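Local structure of ATP-dependent DNA ligase (Mycobacterium tuberculosis, 6NHX) at residues R54-T57 against A58-P61; P90-S93 against Q94-R98. The protein seals breaks in double-stranded DNA at the expense of ATP and, together with Ku, repairs double-strand breaks by non-homologous end joining. The protein carries 1 engineered substitution. All blocks are in the same frame, centred on the assembly; numbering follows the deposited sequence.

Overall arrangement
Followed from the N terminus, the chain leaves strand 45-50 and makes contact 1 (54-57 with 58-61), a short 3-10 turn in the loop that leads to strand 74-82. Contact 2 (90-93 with 94-98) comes after that strand, lies in the connection to strand 105-114 and spans its one helix, 92-96. Each contact closes a local turn, and the two follow in series without nesting or crossing. Their centres are about 17 Å apart, yet they meet where Arg98 NH2 lies 2.9 Å from Glu59 O. This probable hydrogen bond, with Tyr60 CE1 packed against the same NH2, joins two successive connections of the five-stranded antiparallel sheet in the nucleotide-binding domain.

Contact 1. Residues R54-T57 against A58-P61; sequences RDVT and AEYP
Val56 and Glu59 meet across a 3-10 turn, in which Glu59 N donates to Val56 O at 3.0 Å. The bond is bent, 143° at the hydrogen. The same Val56 O lies at the edge of the Tyr60 ring, in its plane, 3.4 Å from CD2. Among the side chains, Glu59 runs out extended beyond CG and crosses the valine, laying OE1 3.5 Å from Val56 CG1. The other methyl, CG2, packs against Tyr60 CE2 at 3.9 Å, with the valine and tyrosine side by side and pointing the same way. One residue further on, Tyr60 N makes a weak bond to Thr57 O, and a water donates to both Thr57 O and Tyr60 O.

An Asx turn precedes it: Asp55 OD1 accepts from Thr57 N at 3.2 Å, nearly straight (168°). The same oxygen, Asp55 OD1, also accepts from Thr57 OG1 at 3.1 Å. Because OG1 sits beside the threonine's own backbone N (chi1 -55°), one carboxylate oxygen can take both donors. A second water accepts from Ala58 N at 2.7 Å. Thr57 OG1 is also hydrogen-bonded to Leu48 N on strand 45-50, while Val56 and Tyr60 pack against Leu48 of that strand and Leu37 of strand 35-42.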
# COMPACT_ATOMS: atom_id res chain seq x y z
N ARG A 54 -14.47 -7.65 -3.51
CA ARG A 54 -14.44 -9.10 -3.45
C ARG A 54 -14.48 -9.58 -2.00
O ARG A 54 -13.94 -8.94 -1.09
CB ARG A 54 -13.18 -9.62 -4.15
CG ARG A 54 -13.26 -11.07 -4.58
N ASP A 55 -15.15 -10.71 -1.80
CA ASP A 55 -15.16 -11.39 -0.52
C ASP A 55 -13.81 -12.07 -0.35
O ASP A 55 -13.50 -13.03 -1.06
CB ASP A 55 -16.30 -12.41 -0.51
CG ASP A 55 -16.46 -13.11 0.82
OD1 ASP A 55 -15.49 -13.18 1.60
OD2 ASP A 55 -17.58 -13.60 1.09
N VAL A 56 -13.00 -11.58 0.59
CA VAL A 56 -11.65 -12.08 0.80
C VAL A 56 -11.47 -12.70 2.18
O VAL A 56 -10.35 -12.84 2.66
CB VAL A 56 -10.58 -11.02 0.47
CG1 VAL A 56 -10.64 -10.65 -1.01
CG2 VAL A 56 -10.75 -9.77 1.35
N THR A 57 -12.57 -13.08 2.83
CA THR A 57 -12.49 -13.64 4.18
C THR A 57 -11.55 -14.84 4.24
O THR A 57 -10.77 -14.97 5.20
CB THR A 57 -13.89 -14.06 4.66
OG1 THR A 57 -14.77 -12.94 4.58
CG2 THR A 57 -13.83 -14.55 6.11
N ALA A 58 -11.60 -15.72 3.25
CA ALA A 58 -10.78 -16.92 3.28
C ALA A 58 -9.30 -16.62 3.05
O ALA A 58 -8.46 -17.46 3.39
CB ALA A 58 -11.28 -17.95 2.27
N GLU A 59 -8.97 -15.45 2.51
CA GLU A 59 -7.58 -15.13 2.25
C GLU A 59 -6.82 -14.68 3.50
O GLU A 59 -5.59 -14.58 3.46
CB GLU A 59 -7.46 -14.06 1.16
CG GLU A 59 -8.03 -14.47 -0.19
CD GLU A 59 -7.91 -13.38 -1.24
OE1 GLU A 59 -7.56 -12.23 -0.88
OE2 GLU A 59 -8.15 -13.66 -2.43
N TYR A 60 -7.51 -14.42 4.61
CA TYR A 60 -6.88 -13.90 5.82
C TYR A 60 -7.33 -14.68 7.04
O TYR A 60 -8.10 -14.17 7.87
CB TYR A 60 -7.18 -12.41 6.01
CG TYR A 60 -6.74 -11.53 4.87
CD1 TYR A 60 -5.50 -10.91 4.90
CD2 TYR A 60 -7.56 -11.31 3.77
CE1 TYR A 60 -5.09 -10.09 3.87
CE2 TYR A 60 -7.15 -10.48 2.73
CZ TYR A 60 -5.91 -9.88 2.79
OH TYR A 60 -5.49 -9.06 1.77
N PRO A 61 -6.86 -15.92 7.20
CA PRO A 61 -7.15 -16.65 8.44
C PRO A 61 -6.51 -16.04 9.67
O PRO A 61 -7.00 -16.27 10.78
CB PRO A 61 -6.59 -18.05 8.16
CG PRO A 61 -5.49 -17.80 7.17
CD PRO A 61 -6.00 -16.70 6.29
O HOH W 1 -13.10 -15.67 0.99
O HOH W 2 -10.80 -14.16 7.74

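Contact 2. Residues P90-S93 against Q94-R98; sequences PSFS and QMQNR
Ser91 caps the first turn of helix 92-96 with its side chain: Gln94 N donates to Ser91 OG over 3.0 Å. Chi1 of 166° turns OG anti to the serine's backbone N and within reach of Gln94 N. Gln94 passes the serine with its CG 3.2 Å from Ser91 OG and continues extended. Ser91 thus serves as a classical N-cap residue, and its carbonyl opens the regular i to i+4 ladder: Met95 N to Ser91 O, then Gln96 N to Phe92 O at 2.8 Å. A last, more bent bond joins Asn97 N to Ser93 O, where the chain leaves helical geometry.

On another side of the helix, Phe92 CZ and Gln96 NE2 approach to 3.6 Å. The two side chains cross, their ring and amide planes 43° apart. Gln96 has an unusual chi1 of -125°, away from the staggered positions, and then runs straight to its amide, whose NE2 is hydrogen-bonded to Leu295 O. Met95 instead packs on Tyr35 and Ala81 of the underlying sheet. The Phe92 side chain comes within about 4 Å of that of Asp33, a probable manganese ligand, and lies about 7 Å from the bound ATP.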
# COMPACT_ATOMS: atom_id res chain seq x y z
N PRO A 90 4.89 -1.12 8.33
CA PRO A 90 4.21 -1.88 7.28
C PRO A 90 5.00 -1.87 5.98
O PRO A 90 5.55 -0.84 5.57
CB PRO A 90 2.88 -1.14 7.12
CG PRO A 90 2.62 -0.59 8.50
CD PRO A 90 3.98 -0.18 9.02
N SER A 91 5.11 -3.05 5.36
CA SER A 91 5.86 -3.22 4.12
C SER A 91 4.94 -3.81 3.06
O SER A 91 4.40 -4.90 3.24
CB SER A 91 7.03 -4.18 4.33
OG SER A 91 7.56 -4.62 3.08
N PHE A 92 4.79 -3.10 1.95
CA PHE A 92 3.94 -3.62 0.89
C PHE A 92 4.54 -4.88 0.29
O PHE A 92 3.82 -5.86 0.04
CB PHE A 92 3.75 -2.55 -0.18
CG PHE A 92 2.83 -2.96 -1.27
CD1 PHE A 92 3.27 -2.96 -2.59
CD2 PHE A 92 1.53 -3.34 -0.99
CE1 PHE A 92 2.41 -3.34 -3.61
CE2 PHE A 92 0.67 -3.72 -2.01
CZ PHE A 92 1.12 -3.72 -3.31
N SER A 93 5.86 -4.89 0.04
CA SER A 93 6.47 -6.06 -0.58
C SER A 93 6.40 -7.27 0.34
O SER A 93 6.22 -8.40 -0.13
CB SER A 93 7.91 -5.77 -1.02
OG SER A 93 8.76 -5.48 0.08
N GLN A 94 6.53 -7.07 1.66
CA GLN A 94 6.40 -8.22 2.55
C GLN A 94 4.97 -8.73 2.61
O GLN A 94 4.75 -9.94 2.74
CB GLN A 94 6.96 -7.91 3.94
CG GLN A 94 8.45 -7.64 3.88
CD GLN A 94 9.14 -7.68 5.22
OE1 GLN A 94 8.73 -8.42 6.12
NE2 GLN A 94 10.20 -6.90 5.36
N MET A 95 3.98 -7.83 2.51
CA MET A 95 2.60 -8.27 2.37
C MET A 95 2.40 -9.05 1.07
O MET A 95 1.85 -10.15 1.07
CB MET A 95 1.66 -7.07 2.44
CG MET A 95 0.25 -7.39 2.03
SD MET A 95 -0.54 -8.62 3.09
CE MET A 95 -0.75 -7.69 4.59
N GLN A 96 2.87 -8.49 -0.05
CA GLN A 96 2.70 -9.14 -1.34
C GLN A 96 3.38 -10.50 -1.40
O GLN A 96 2.92 -11.39 -2.13
CB GLN A 96 3.30 -8.23 -2.41
CG GLN A 96 2.35 -7.87 -3.51
CD GLN A 96 2.99 -7.00 -4.56
OE1 GLN A 96 4.22 -6.81 -4.58
NE2 GLN A 96 2.17 -6.46 -5.43
N ASN A 97 4.47 -10.69 -0.66
CA ASN A 97 5.22 -11.93 -0.68
C ASN A 97 5.02 -12.75 0.58
O ASN A 97 5.87 -13.58 0.90
CB ASN A 97 6.70 -11.65 -0.93
CG ASN A 97 6.97 -11.09 -2.33
OD1 ASN A 97 7.16 -11.85 -3.27
ND2 ASN A 97 7.00 -9.77 -2.45
N ARG A 98 3.93 -12.54 1.29
CA ARG A 98 3.74 -13.22 2.56
C ARG A 98 3.55 -14.71 2.34
O ARG A 98 3.04 -15.15 1.31
CB ARG A 98 2.56 -12.64 3.33
CG ARG A 98 1.20 -12.91 2.74
CD ARG A 98 0.17 -12.19 3.57
NE ARG A 98 -1.16 -12.16 2.97
CZ ARG A 98 -2.17 -12.93 3.36
NH1 ARG A 98 -2.00 -13.79 4.36
NH2 ARG A 98 -3.35 -12.83 2.76